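PDB 4PQG: glycosyltransferase Gtf1 from Streptococcus pneumoniae, which is a glycosyltransferase of the GT-B fold with an added extended beta-sheet domain, and holds uridine-5'-diphosphate in a pocket. Local coordinates for residues 73-76 with 77-80; 217-220 with 221-224; 269-272 with 273-277; 369-372 with 373-377; 466-469 with 470-473. All blocks are in the same frame, centred on the assembly; numbering follows the deposited sequence.

Contact 1. Residues 73-76 with 77-80; sequences LYNH and FTDI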
loop_
_atom_site.group_PDB
_atom_site.type_symbol
_atom_site.label_atom_id
_atom_site.label_comp_id
_atom_site.label_asym_id
_atom_site.label_seq_id
_atom_site.Cartn_x
_atom_site.Cartn_y
_atom_site.Cartn_z
ATOM N N LEU A 73 -11.694 -7.172 -8.263
ATOM C CA LEU A 73 -12.355 -8.479 -8.313
ATOM C C LEU A 73 -13.886 -8.401 -8.519
ATOM O O LEU A 73 -14.447 -9.071 -9.406
ATOM C CB LEU A 73 -12.014 -9.290 -7.050
ATOM C CG LEU A 73 -12.820 -10.564 -6.735
ATOM C CD1 LEU A 73 -12.552 -11.667 -7.762
ATOM C CD2 LEU A 73 -12.525 -11.066 -5.324
ATOM N N TYR A 74 -14.561 -7.590 -7.709
ATOM C CA TYR A 74 -16.038 -7.603 -7.667
ATOM C C TYR A 74 -16.676 -6.924 -8.894
ATOM O O TYR A 74 -17.774 -7.263 -9.309
ATOM C CB TYR A 74 -16.533 -7.003 -6.341
ATOM C CG TYR A 74 -16.104 -7.844 -5.153
ATOM C CD1 TYR A 74 -16.898 -8.904 -4.712
ATOM C CD2 TYR A 74 -14.883 -7.597 -4.492
ATOM C CE1 TYR A 74 -16.512 -9.690 -3.635
ATOM C CE2 TYR A 74 -14.480 -8.371 -3.417
ATOM C CZ TYR A 74 -15.294 -9.426 -3.007
ATOM O OH TYR A 74 -14.927 -10.234 -1.974
ATOM N N ASN A 75 -15.955 -5.969 -9.462
ATOM C CA ASN A 75 -16.367 -5.225 -10.665
ATOM C C ASN A 75 -16.151 -6.017 -11.970
ATOM O O ASN A 75 -16.845 -5.786 -12.976
ATOM C CB ASN A 75 -15.544 -3.915 -10.716
ATOM C CG ASN A 75 -15.684 -3.183 -12.031
ATOM O OD1 ASN A 75 -14.767 -3.186 -12.848
ATOM N ND2 ASN A 75 -16.852 -2.585 -12.259
ATOM N N HIS A 76 -15.194 -6.947 -11.931
ATOM C CA HIS A 76 -14.669 -7.641 -13.114
ATOM C C HIS A 76 -15.697 -8.443 -13.849
ATOM O O HIS A 76 -15.651 -8.533 -15.079
ATOM C CB HIS A 76 -13.507 -8.556 -12.729
ATOM C CG HIS A 76 -12.949 -9.360 -13.880
ATOM N ND1 HIS A 76 -12.209 -8.808 -14.859
ATOM C CD2 HIS A 76 -13.040 -10.720 -14.174
ATOM C CE1 HIS A 76 -11.847 -9.766 -15.740
ATOM N NE2 HIS A 76 -12.353 -10.935 -15.314
ATOM N N PHE A 77 -16.635 -9.016 -13.100
ATOM C CA PHE A 77 -17.712 -9.799 -13.668
ATOM C C PHE A 77 -18.818 -8.944 -14.289
ATOM O O PHE A 77 -19.792 -9.481 -14.801
ATOM C CB PHE A 77 -18.318 -10.714 -12.597
ATOM C CG PHE A 77 -17.331 -11.662 -11.965
ATOM C CD1 PHE A 77 -17.079 -12.901 -12.535
ATOM C CD2 PHE A 77 -16.684 -11.328 -10.776
ATOM C CE1 PHE A 77 -16.186 -13.799 -11.951
ATOM C CE2 PHE A 77 -15.785 -12.214 -10.182
ATOM C CZ PHE A 77 -15.538 -13.456 -10.768
ATOM N N THR A 78 -18.714 -7.624 -14.189
ATOM C CA THR A 78 -19.716 -6.750 -14.754
ATOM C C THR A 78 -19.116 -5.995 -15.940
ATOM O O THR A 78 -17.916 -6.098 -16.222
ATOM C CB THR A 78 -20.269 -5.719 -13.726
ATOM O OG1 THR A 78 -19.367 -4.609 -13.609
ATOM C CG2 THR A 78 -20.516 -6.371 -12.334
ATOM N N ASP A 79 -19.939 -5.203 -16.611
ATOM C CA ASP A 79 -19.442 -4.399 -17.723
ATOM C C ASP A 79 -19.241 -2.930 -17.346
ATOM O O ASP A 79 -19.006 -2.098 -18.220
ATOM C CB ASP A 79 -20.369 -4.541 -18.937
ATOM C CG ASP A 79 -21.715 -3.854 -18.746
ATOM O OD1 ASP A 79 -21.980 -3.188 -17.714
ATOM O OD2 ASP A 79 -22.545 -3.983 -19.658
ATOM N N ILE A 80 -19.330 -2.606 -16.051
ATOM C CA ILE A 80 -19.025 -1.239 -15.585
ATOM C C ILE A 80 -17.511 -1.073 -15.478
ATOM O O ILE A 80 -16.828 -1.878 -14.814
ATOM C CB ILE A 80 -19.722 -0.895 -14.251
ATOM C CG1 ILE A 80 -21.245 -0.886 -14.458
ATOM C CG2 ILE A 80 -19.175 0.424 -13.670
ATOM C CD1 ILE A 80 -22.070 -0.557 -13.228
#

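Contact 2. Residues 217-220 with 221-224; sequences NLNK and SDLV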
loop_
_atom_site.group_PDB
_atom_site.type_symbol
_atom_site.label_atom_id
_atom_site.label_comp_id
_atom_site.label_asym_id
_atom_site.label_seq_id
_atom_site.Cartn_x
_atom_site.Cartn_y
_atom_site.Cartn_z
ATOM N N ASN A 217 -8.564 -16.316 -18.607
ATOM C CA ASN A 217 -8.166 -17.118 -19.760
ATOM C C ASN A 217 -6.650 -17.043 -19.918
ATOM O O ASN A 217 -6.133 -16.625 -20.961
ATOM C CB ASN A 217 -8.913 -16.665 -21.029
ATOM C CG ASN A 217 -10.377 -17.075 -21.018
ATOM O OD1 ASN A 217 -10.727 -18.133 -20.501
ATOM N ND2 ASN A 217 -11.241 -16.241 -21.588
ATOM N N LEU A 218 -5.952 -17.424 -18.848
ATOM C CA LEU A 218 -4.494 -17.306 -18.786
ATOM C C LEU A 218 -3.815 -18.157 -19.862
ATOM O O LEU A 218 -4.172 -19.321 -20.040
ATOM C CB LEU A 218 -3.989 -17.721 -17.401
ATOM C CG LEU A 218 -4.329 -16.780 -16.244
ATOM C CD1 LEU A 218 -3.884 -17.385 -14.920
ATOM C CD2 LEU A 218 -3.705 -15.414 -16.471
ATOM N N ASN A 219 -2.853 -17.564 -20.571
ATOM C CA ASN A 219 -2.046 -18.275 -21.567
ATOM C C ASN A 219 -0.689 -18.607 -20.970
ATOM O O ASN A 219 -0.272 -17.996 -19.984
ATOM C CB ASN A 219 -1.814 -17.419 -22.825
ATOM C CG ASN A 219 -3.107 -17.002 -23.521
ATOM O OD1 ASN A 219 -3.291 -15.823 -23.847
ATOM N ND2 ASN A 219 -3.994 -17.959 -23.775
ATOM N N LYS A 220 0.009 -19.556 -21.590
ATOM C CA LYS A 220 1.340 -19.949 -21.162
ATOM C C LYS A 220 2.315 -18.761 -21.164
ATOM O O LYS A 220 3.219 -18.717 -20.346
ATOM C CB LYS A 220 1.862 -21.087 -22.038
ATOM C CG LYS A 220 2.944 -21.933 -21.390
ATOM C CD LYS A 220 3.625 -22.838 -22.418
ATOM C CE LYS A 220 5.049 -23.199 -22.003
ATOM N NZ LYS A 220 5.932 -21.993 -21.918
ATOM N N SER A 221 2.111 -17.790 -22.053
ATOM C CA SER A 221 2.998 -16.629 -22.121
ATOM C C SER A 221 2.639 -15.517 -21.122
ATOM O O SER A 221 3.318 -14.492 -21.068
ATOM C CB SER A 221 3.072 -16.066 -23.545
ATOM O OG SER A 221 1.851 -15.458 -23.931
ATOM N N ASP A 222 1.585 -15.718 -20.334
ATOM C CA ASP A 222 1.236 -14.748 -19.280
ATOM C C ASP A 222 2.086 -14.945 -18.041
ATOM O O ASP A 222 2.611 -16.041 -17.805
ATOM C CB ASP A 222 -0.243 -14.849 -18.907
ATOM C CG ASP A 222 -1.146 -14.299 -19.977
ATOM O OD1 ASP A 222 -0.735 -13.364 -20.704
ATOM O OD2 ASP A 222 -2.271 -14.804 -20.087
ATOM N N LEU A 223 2.216 -13.874 -17.263
ATOM C CA LEU A 223 2.859 -13.916 -15.960
ATOM C C LEU A 223 1.906 -13.409 -14.861
ATOM O O LEU A 223 1.333 -12.321 -14.965
ATOM C CB LEU A 223 4.134 -13.063 -15.970
ATOM C CG LEU A 223 4.989 -12.964 -14.687
ATOM C CD1 LEU A 223 5.399 -14.331 -14.133
ATOM C CD2 LEU A 223 6.215 -12.083 -14.914
ATOM N N VAL A 224 1.754 -14.212 -13.817
ATOM C CA VAL A 224 1.009 -13.803 -12.621
ATOM C C VAL A 224 2.039 -13.490 -11.532
ATOM O O VAL A 224 2.859 -14.339 -11.169
ATOM C CB VAL A 224 0.002 -14.890 -12.175
ATOM C CG1 VAL A 224 -0.683 -14.508 -10.864
ATOM C CG2 VAL A 224 -1.036 -15.113 -13.275
#

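Contact 3. Residues 269-272 with 273-277; sequences YYDY and QFTNA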
loop_
_atom_site.group_PDB
_atom_site.type_symbol
_atom_site.label_atom_id
_atom_site.label_comp_id
_atom_site.label_asym_id
_atom_site.label_seq_id
_atom_site.Cartn_x
_atom_site.Cartn_y
_atom_site.Cartn_z
ATOM N N TYR A 269 2.913 -14.093 5.937
ATOM C CA TYR A 269 2.539 -13.737 4.565
ATOM C C TYR A 269 3.272 -14.545 3.487
ATOM O O TYR A 269 3.008 -14.349 2.306
ATOM C CB TYR A 269 2.744 -12.248 4.289
ATOM C CG TYR A 269 1.960 -11.317 5.195
ATOM C CD1 TYR A 269 0.640 -11.599 5.560
ATOM C CD2 TYR A 269 2.537 -10.142 5.660
ATOM C CE1 TYR A 269 -0.071 -10.738 6.388
ATOM C CE2 TYR A 269 1.838 -9.270 6.478
ATOM C CZ TYR A 269 0.539 -9.571 6.839
ATOM O OH TYR A 269 -0.139 -8.703 7.662
ATOM N N TYR A 270 4.202 -15.416 3.887
ATOM C CA TYR A 270 4.978 -16.200 2.904
ATOM C C TYR A 270 4.994 -17.698 3.162
ATOM O O TYR A 270 5.464 -18.482 2.314
ATOM C CB TYR A 270 6.404 -15.625 2.742
ATOM C CG TYR A 270 6.312 -14.275 2.079
ATOM C CD1 TYR A 270 5.904 -14.185 0.755
ATOM C CD2 TYR A 270 6.540 -13.098 2.782
ATOM C CE1 TYR A 270 5.750 -12.962 0.134
ATOM C CE2 TYR A 270 6.390 -11.857 2.163
ATOM C CZ TYR A 270 5.982 -11.810 0.844
ATOM O OH TYR A 270 5.798 -10.620 0.172
ATOM N N ASP A 271 4.474 -18.094 4.324
ATOM C CA ASP A 271 4.505 -19.483 4.732
ATOM C C ASP A 271 3.903 -20.398 3.674
ATOM O O ASP A 271 4.458 -21.475 3.368
ATOM C CB ASP A 271 3.763 -19.674 6.055
ATOM C CG ASP A 271 3.775 -21.101 6.507
ATOM O OD1 ASP A 271 4.882 -21.606 6.812
ATOM O OD2 ASP A 271 2.690 -21.727 6.532
ATOM N N TYR A 272 2.759 -19.986 3.131
ATOM C CA TYR A 272 2.092 -20.795 2.114
ATOM C C TYR A 272 2.954 -20.910 0.853
ATOM O O TYR A 272 3.178 -22.011 0.333
ATOM C CB TYR A 272 0.694 -20.242 1.746
ATOM C CG TYR A 272 0.041 -21.139 0.713
ATOM C CD1 TYR A 272 -0.598 -22.313 1.102
ATOM C CD2 TYR A 272 0.131 -20.853 -0.656
ATOM C CE1 TYR A 272 -1.168 -23.164 0.172
ATOM C CE2 TYR A 272 -0.440 -21.700 -1.598
ATOM C CZ TYR A 272 -1.078 -22.853 -1.172
ATOM O OH TYR A 272 -1.646 -23.707 -2.070
ATOM N N GLN A 273 3.413 -19.764 0.356
ATOM C CA GLN A 273 4.186 -19.725 -0.878
ATOM C C GLN A 273 5.506 -20.505 -0.781
ATOM O O GLN A 273 5.912 -21.163 -1.747
ATOM C CB GLN A 273 4.441 -18.287 -1.340
ATOM C CG GLN A 273 3.193 -17.428 -1.479
ATOM C CD GLN A 273 2.877 -16.646 -0.205
ATOM O OE1 GLN A 273 2.601 -17.220 0.854
ATOM N NE2 GLN A 273 2.924 -15.330 -0.309
ATOM N N PHE A 274 6.145 -20.461 0.391
ATOM C CA PHE A 274 7.436 -21.117 0.625
ATOM C C PHE A 274 7.246 -22.630 0.798
ATOM O O PHE A 274 8.023 -23.430 0.251
ATOM C CB PHE A 274 8.157 -20.497 1.855
ATOM C CG PHE A 274 8.636 -19.074 1.643
ATOM C CD1 PHE A 274 8.614 -18.483 0.378
ATOM C CD2 PHE A 274 9.150 -18.342 2.707
ATOM C CE1 PHE A 274 9.079 -17.189 0.189
ATOM C CE2 PHE A 274 9.631 -17.050 2.531
ATOM C CZ PHE A 274 9.590 -16.463 1.268
ATOM N N THR A 275 6.193 -23.021 1.517
ATOM C CA THR A 275 5.807 -24.438 1.659
ATOM C C THR A 275 5.597 -25.076 0.284
ATOM O O THR A 275 6.046 -26.197 0.030
ATOM C CB THR A 275 4.521 -24.576 2.511
ATOM O OG1 THR A 275 4.781 -24.079 3.831
ATOM C CG2 THR A 275 4.060 -26.033 2.602
ATOM N N ASN A 276 4.963 -24.325 -0.611
ATOM C CA ASN A 276 4.629 -24.811 -1.947
ATOM C C ASN A 276 5.460 -24.158 -3.058
ATOM O O ASN A 276 4.942 -23.839 -4.129
ATOM C CB ASN A 276 3.128 -24.590 -2.186
ATOM C CG ASN A 276 2.276 -25.360 -1.201
ATOM O OD1 ASN A 276 2.144 -26.580 -1.308
ATOM N ND2 ASN A 276 1.706 -24.658 -0.219
ATOM N N ALA A 277 6.753 -23.969 -2.790
ATOM C CA ALA A 277 7.669 -23.293 -3.724
ATOM C C ALA A 277 7.848 -24.047 -5.044
ATOM O O ALA A 277 8.170 -23.443 -6.053
ATOM C CB ALA A 277 9.028 -23.037 -3.071
HETATM O O HOH W 1 1.422 -17.293 3.344
#

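Contact 4. Residues 369-372 with 373-377; sequences GEDS and LLREI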
loop_
_atom_site.group_PDB
_atom_site.type_symbol
_atom_site.label_atom_id
_atom_site.label_comp_id
_atom_site.label_asym_id
_atom_site.label_seq_id
_atom_site.Cartn_x
_atom_site.Cartn_y
_atom_site.Cartn_z
ATOM N N GLY A 369 -1.779 4.293 13.535
ATOM C CA GLY A 369 -2.257 4.320 14.911
ATOM C C GLY A 369 -1.267 4.877 15.922
ATOM O O GLY A 369 -1.651 5.197 17.039
ATOM N N GLU A 370 0.008 5.003 15.544
ATOM C CA GLU A 370 0.998 5.580 16.454
ATOM C C GLU A 370 0.867 7.078 16.630
ATOM O O GLU A 370 1.486 7.635 17.540
ATOM C CB GLU A 370 2.440 5.216 16.068
ATOM C CG GLU A 370 2.758 3.741 16.245
ATOM C CD GLU A 370 2.621 3.291 17.687
ATOM O OE1 GLU A 370 3.570 3.494 18.468
ATOM O OE2 GLU A 370 1.574 2.709 18.042
ATOM N N ASP A 371 0.055 7.730 15.798
ATOM C CA ASP A 371 -0.141 9.179 15.923
ATOM C C ASP A 371 -0.516 9.648 17.332
ATOM O O ASP A 371 -0.031 10.693 17.775
ATOM C CB ASP A 371 -1.111 9.757 14.873
ATOM C CG ASP A 371 -2.477 9.077 14.863
ATOM O OD1 ASP A 371 -2.807 8.284 15.774
ATOM O OD2 ASP A 371 -3.236 9.338 13.906
ATOM N N SER A 372 -1.365 8.892 18.033
ATOM C CA SER A 372 -1.741 9.262 19.397
ATOM C C SER A 372 -0.532 9.321 20.334
ATOM O O SER A 372 -0.336 10.318 21.029
ATOM C CB SER A 372 -2.809 8.327 19.961
ATOM O OG SER A 372 -3.985 8.387 19.180
ATOM N N LEU A 373 0.279 8.262 20.351
ATOM C CA LEU A 373 1.510 8.270 21.129
ATOM C C LEU A 373 2.434 9.429 20.735
ATOM O O LEU A 373 2.967 10.120 21.604
ATOM C CB LEU A 373 2.236 6.914 21.039
ATOM C CG LEU A 373 3.623 6.814 21.682
ATOM C CD1 LEU A 373 3.585 7.185 23.167
ATOM C CD2 LEU A 373 4.223 5.423 21.500
ATOM N N LEU A 374 2.599 9.662 19.433
ATOM C CA LEU A 374 3.523 10.683 18.959
ATOM C C LEU A 374 3.122 12.103 19.412
ATOM O O LEU A 374 3.969 12.868 19.873
ATOM C CB LEU A 374 3.697 10.606 17.441
ATOM C CG LEU A 374 4.285 9.325 16.839
ATOM C CD1 LEU A 374 4.454 9.516 15.333
ATOM C CD2 LEU A 374 5.610 8.921 17.486
ATOM N N ARG A 375 1.835 12.428 19.273
ATOM C CA ARG A 375 1.264 13.670 19.789
ATOM C C ARG A 375 1.461 13.826 21.304
ATOM O O ARG A 375 1.724 14.927 21.790
ATOM C CB ARG A 375 -0.229 13.735 19.465
ATOM C CG ARG A 375 -0.520 14.043 18.012
ATOM C CD ARG A 375 -1.962 14.465 17.794
ATOM N NE ARG A 375 -2.864 13.313 17.752
ATOM C CZ ARG A 375 -3.241 12.675 16.640
ATOM N NH1 ARG A 375 -4.068 11.645 16.725
ATOM N NH2 ARG A 375 -2.803 13.067 15.444
ATOM N N GLU A 376 1.321 12.722 22.031
ATOM C CA GLU A 376 1.510 12.701 23.472
ATOM C C GLU A 376 2.959 13.042 23.874
ATOM O O GLU A 376 3.170 13.882 24.751
ATOM C CB GLU A 376 1.059 11.353 24.033
ATOM C CG GLU A 376 1.411 11.091 25.485
ATOM C CD GLU A 376 1.145 9.640 25.872
ATOM O OE1 GLU A 376 -0.008 9.185 25.713
ATOM O OE2 GLU A 376 2.092 8.956 26.325
ATOM N N ILE A 377 3.935 12.405 23.223
ATOM C CA ILE A 377 5.349 12.695 23.448
ATOM C C ILE A 377 5.688 14.165 23.144
ATOM O O ILE A 377 6.360 14.838 23.940
ATOM C CB ILE A 377 6.276 11.749 22.632
ATOM C CG1 ILE A 377 6.020 10.293 23.025
ATOM C CG2 ILE A 377 7.747 12.097 22.850
ATOM C CD1 ILE A 377 6.652 9.278 22.098
HETATM O O HOH W 2 -0.642 5.716 19.595
#

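Contact 5. Residues 466-469 with 470-473; sequences AAKI and CQLY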
loop_
_atom_site.group_PDB
_atom_site.type_symbol
_atom_site.label_atom_id
_atom_site.label_comp_id
_atom_site.label_asym_id
_atom_site.label_seq_id
_atom_site.Cartn_x
_atom_site.Cartn_y
_atom_site.Cartn_z
ATOM N N ALA A 466 20.491 11.014 19.021
ATOM C CA ALA A 466 20.825 12.405 19.381
ATOM C C ALA A 466 22.293 12.704 19.104
ATOM O O ALA A 466 22.600 13.697 18.443
ATOM C CB ALA A 466 20.505 12.701 20.838
ATOM N N ALA A 467 23.182 11.829 19.587
ATOM C CA ALA A 467 24.632 11.978 19.388
ATOM C C ALA A 467 25.016 11.991 17.913
ATOM O O ALA A 467 25.899 12.745 17.495
ATOM C CB ALA A 467 25.390 10.873 20.113
ATOM N N LYS A 468 24.362 11.148 17.121
ATOM C CA LYS A 468 24.683 11.054 15.702
ATOM C C LYS A 468 24.200 12.251 14.886
ATOM O O LYS A 468 24.914 12.738 13.993
ATOM C CB LYS A 468 24.200 9.726 15.111
ATOM C CG LYS A 468 25.130 8.559 15.412
ATOM C CD LYS A 468 26.554 8.895 14.978
ATOM C CE LYS A 468 27.500 7.753 15.241
ATOM N NZ LYS A 468 28.858 8.087 14.737
ATOM N N ILE A 469 22.996 12.725 15.190
ATOM C CA ILE A 469 22.466 13.934 14.570
ATOM C C ILE A 469 23.429 15.080 14.866
ATOM O O ILE A 469 23.886 15.750 13.941
ATOM C CB ILE A 469 21.046 14.288 15.085
ATOM C CG1 ILE A 469 20.011 13.257 14.585
ATOM C CG2 ILE A 469 20.646 15.691 14.653
ATOM C CD1 ILE A 469 18.762 13.152 15.442
ATOM N N CYS A 470 23.731 15.284 16.154
ATOM C CA CYS A 470 24.635 16.352 16.590
ATOM C C CYS A 470 25.998 16.271 15.905
ATOM O O CYS A 470 26.499 17.279 15.426
ATOM C CB CYS A 470 24.786 16.342 18.115
ATOM S SG CYS A 470 23.315 16.941 18.963
ATOM N N GLN A 471 26.563 15.066 15.825
ATOM C CA GLN A 471 27.832 14.832 15.139
ATOM C C GLN A 471 27.841 15.221 13.652
ATOM O O GLN A 471 28.851 15.738 13.143
ATOM C CB GLN A 471 28.272 13.376 15.300
ATOM C CG GLN A 471 29.627 13.069 14.675
ATOM C CD GLN A 471 29.989 11.602 14.754
ATOM O OE1 GLN A 471 29.255 10.800 15.330
ATOM N NE2 GLN A 471 31.126 11.241 14.176
ATOM N N LEU A 472 26.726 14.983 12.959
ATOM C CA LEU A 472 26.629 15.290 11.521
ATOM C C LEU A 472 26.786 16.786 11.284
ATOM O O LEU A 472 27.481 17.213 10.360
ATOM C CB LEU A 472 25.285 14.799 10.948
ATOM C CG LEU A 472 25.005 14.946 9.447
ATOM C CD1 LEU A 472 24.026 13.855 9.017
ATOM C CD2 LEU A 472 24.450 16.327 9.096
ATOM N N TYR A 473 26.133 17.572 12.130
ATOM C CA TYR A 473 26.188 19.007 12.010
ATOM C C TYR A 473 27.496 19.577 12.568
ATOM O O TYR A 473 28.134 20.420 11.927
ATOM C CB TYR A 473 24.976 19.632 12.687
ATOM C CG TYR A 473 23.718 19.518 11.858
ATOM C CD1 TYR A 473 23.481 20.389 10.795
ATOM C CD2 TYR A 473 22.760 18.541 12.136
ATOM C CE1 TYR A 473 22.325 20.294 10.031
ATOM C CE2 TYR A 473 21.603 18.436 11.380
ATOM C CZ TYR A 473 21.386 19.307 10.328
ATOM O OH TYR A 473 20.234 19.206 9.577
HETATM O O HOH W 3 31.867 8.684 15.466
#

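Contact 1. Residues 73-76 with 77-80
H76 and F77 set their rings edge-to-face: the imidazole turns its edge to the face of the phenyl ring, with planes 74° apart. They stand where the short, weakly bonded helix 73-76 passes into an ST turn built on T78. At the rim of the F77 ring, near its plane, lies the carbonyl oxygen of Y74, and L73 runs alongside, L73 CD1 4.1 Å from F77 CE2. L73 CD2 covers one face of the Y74 ring, toward its rim. F208 and F197 add aromatic neighbours to F77, while the far nitrogen of the imidazole, H76 NE2, bonds to S215 of helix 205-215. Within the turn, N75 O takes two hydrogen bonds, one from T78 N at 2.9 Å, well above the carbonyl plane, and one from T78 OG1, also 2.9 Å, in that plane and on a lone pair. With chi1 at 81°, the hydroxyl sits between its own backbone N and carbonyl carbon, where T78 OG1 can both give to N75 O and receive I80 N at 3.2 Å. The N75 amide spans the turn beside it: N75 ND2 donates to I80 O at 2.7 Å, a partner lying close to the amide plane.

Contact 2. Residues 217-220 with 221-224
N219 N and the carboxylate of D222 close the compact side of a type I beta turn, N219 to D222, that leads into strand 223-226 of the N-terminal parallel sheet. The N-H of N219 points almost straight at D222 OD2, 2.9 Å away with an angle of 177° at the hydrogen, although the oxygen is approached from above the carboxylate plane. In return D222 N donates to N219 O at 3.0 Å, so main chain and side chain of one aspartate both hold the same residue. A chi1 of -72° puts the carboxylate beside the backbone N of D222 and brings it back over the turn. In the crystal OD2 also receives H6 NE2, from the N-terminal histidine tag, while the native partner of OD1 is the backbone N of T10. The solvent side is looser. K220 and S221 occupy the two central positions of the turn; the exposed lysine chain turns away from the following segment, touching it only through CB beside S221 N, and brushes H244. On the buried side the packing is apolar, toward strand 223-226, L218 crossing V224 at about a right angle, with L218 CD1 4.0 Å from V224 CG2.

Contact 3. Residues 269-272 with 273-277
Y270 and F274, one helical turn apart, meet through a methylene rather than through stacked rings. Y270 CB lies over the face of F274, 3.7 Å from the ring centroid and 19° off its normal, whereas the two rings, though nearly parallel, are slid so far apart that they barely overlap. Both side chains keep CG beside their own backbone N; for F274 (chi1 -69°) this carries the ring back to Y270. The tyrosine ring then extends to the end of strand 244-248, where its OH bonds to the backbone O of V248 and the backbone N of H250 just after it.

The Q273 chain bends sharply at chi2, 92°, away from the usual staggered positions, curling the amide back to the preceding turn. There Q273 NE2 donates to Y269 O at 2.8 Å, in the carbonyl plane, while Q273 OE1 receives a water that also accepts from Y272 N.

The short helix 271-275, with Y270 at its N-cap position and N276 the first residue beyond it, lies within the beta-alpha-beta unit that links strands 244-248 and 282-285 of a Rossmann-like GT-B domain.

At the other end two carbonyls are each doubly used. T275 donates to D271 O through T275 OG1 at 2.7 Å and through its backbone N from the opposite face of the carbonyl plane. N276 repeats the pattern on Y272 O: N276 ND2 bonds to it at 3.1 Å and N276 N comes from the other face. N276 ND2 also rests over one face of the Y272 ring, toward its rim, 3.3 Å from Y272 CE1.

Contact 4. Residues 369-372 with 373-377
R375 lays its guanidinium alongside the carboxylate of D371 one turn earlier, the two groups pointing the same way with planes 43° apart. The salt bridge is long, D371 OD1 to R375 NH1 at 3.7 Å, and the oxygen stands well out of the guanidinium plane, so charge alone acts and no N-H is aimed at the acid. R375 bends at chi3, -80°, which brings one guanidinium face over D371 CB and S372 N. D371 OD1 also takes a weak bond from S372 N, 2.7 Å long but strongly bent.

Main-chain acceptors near the N-terminal end of helix 371-380 are matched in the regular helical manner. E370 O receives L374 N at 3.0 Å, and D371 O receives R375 N, also at 3.0 Å and nearly straight at the hydrogen. S372 O takes E376 N at 3.1 Å, with I377 N bonded in turn to L373 O. A water bridges G369 O and L373 N, accepting from L373 N and donating to G369 O, both at 2.8 Å.

E370 has its polar end satisfied elsewhere, OE2 forming a salt bridge with K339, while E370 OE1 only brushes L373 CD2. On the inner side L374 packs on I343 and D344 of helix 343-353.

Acids at the N-terminal end of a helix are favourably placed with respect to its dipole; the helix end and the nearby arginine would both tend to favour the charged form of D371, with the backbone giving only a weak bond and R375 no directed one.

Contact 5. Residues 466-469 with 470-473
K468 and Q471 supply the polar side-chain link, lying side by side along one flank of helix 458-474. K468 NZ donates to Q471 OE1 at 2.8 Å, and a water accepts from Q471 NE2 at 3.0 Å and, weakly, from K468 NZ. The lysine bends at chi2, -54°, bringing its chain alongside the glutamine; Q471 NE2 bonds onward to E475, and K468 also makes a cation-pi contact with Y448.

Backbone bonds form the second group. C470 N reaches A466 O at 3.0 Å, Q471 N reaches A467 O at 2.9 Å and L472 N reaches K468 O at 3.1 Å. I469 O takes two weak bonds, from Y473 N at 3.4 Å and, strongly bent, from L472 N, which also serves K468 O; I469 O lies at the edge of the Y473 ring, near its plane.

Apolar contact is slight within the helix, I469 CG2 standing 4.4 Å from Y473 CD2. These side chains look instead to the sheet: I469 meets L406, L472 meets V404 and Y448, and the Y473 hydroxyl bonds to E403. The arrangement is that of an alpha helix packed on a parallel sheet, as in the C-terminal Rossmann-like domain of GT-B glycosyltransferases.

Overall arrangement
Along the chain the five contacts follow in series, each a local turn or helix segment. Contacts 1, 2 and 3 border the seven-stranded parallel sheet: contact 1 follows its outermost strand 70-72, contact 2 enters strand 223-226, and contact 3 lies between strands 244-248 and 282-285. Contacts 1 and 2 have centres about 20 Å apart, joined by helix 205-215. Contacts 4 and 5, centres about 24 Å apart, flank the six-stranded sheet of the other GT-B domain. Contacts 1 and 5 are the most distant, about 54 Å between centres. Contact 3 lies nearest the ligands, the side chain of Y270 about 7 Å from 2-acetamido-2-deoxy-beta-D-glucopyranose and about 10 Å from uridine-5'-diphosphate, consistent with a pocket between the domains.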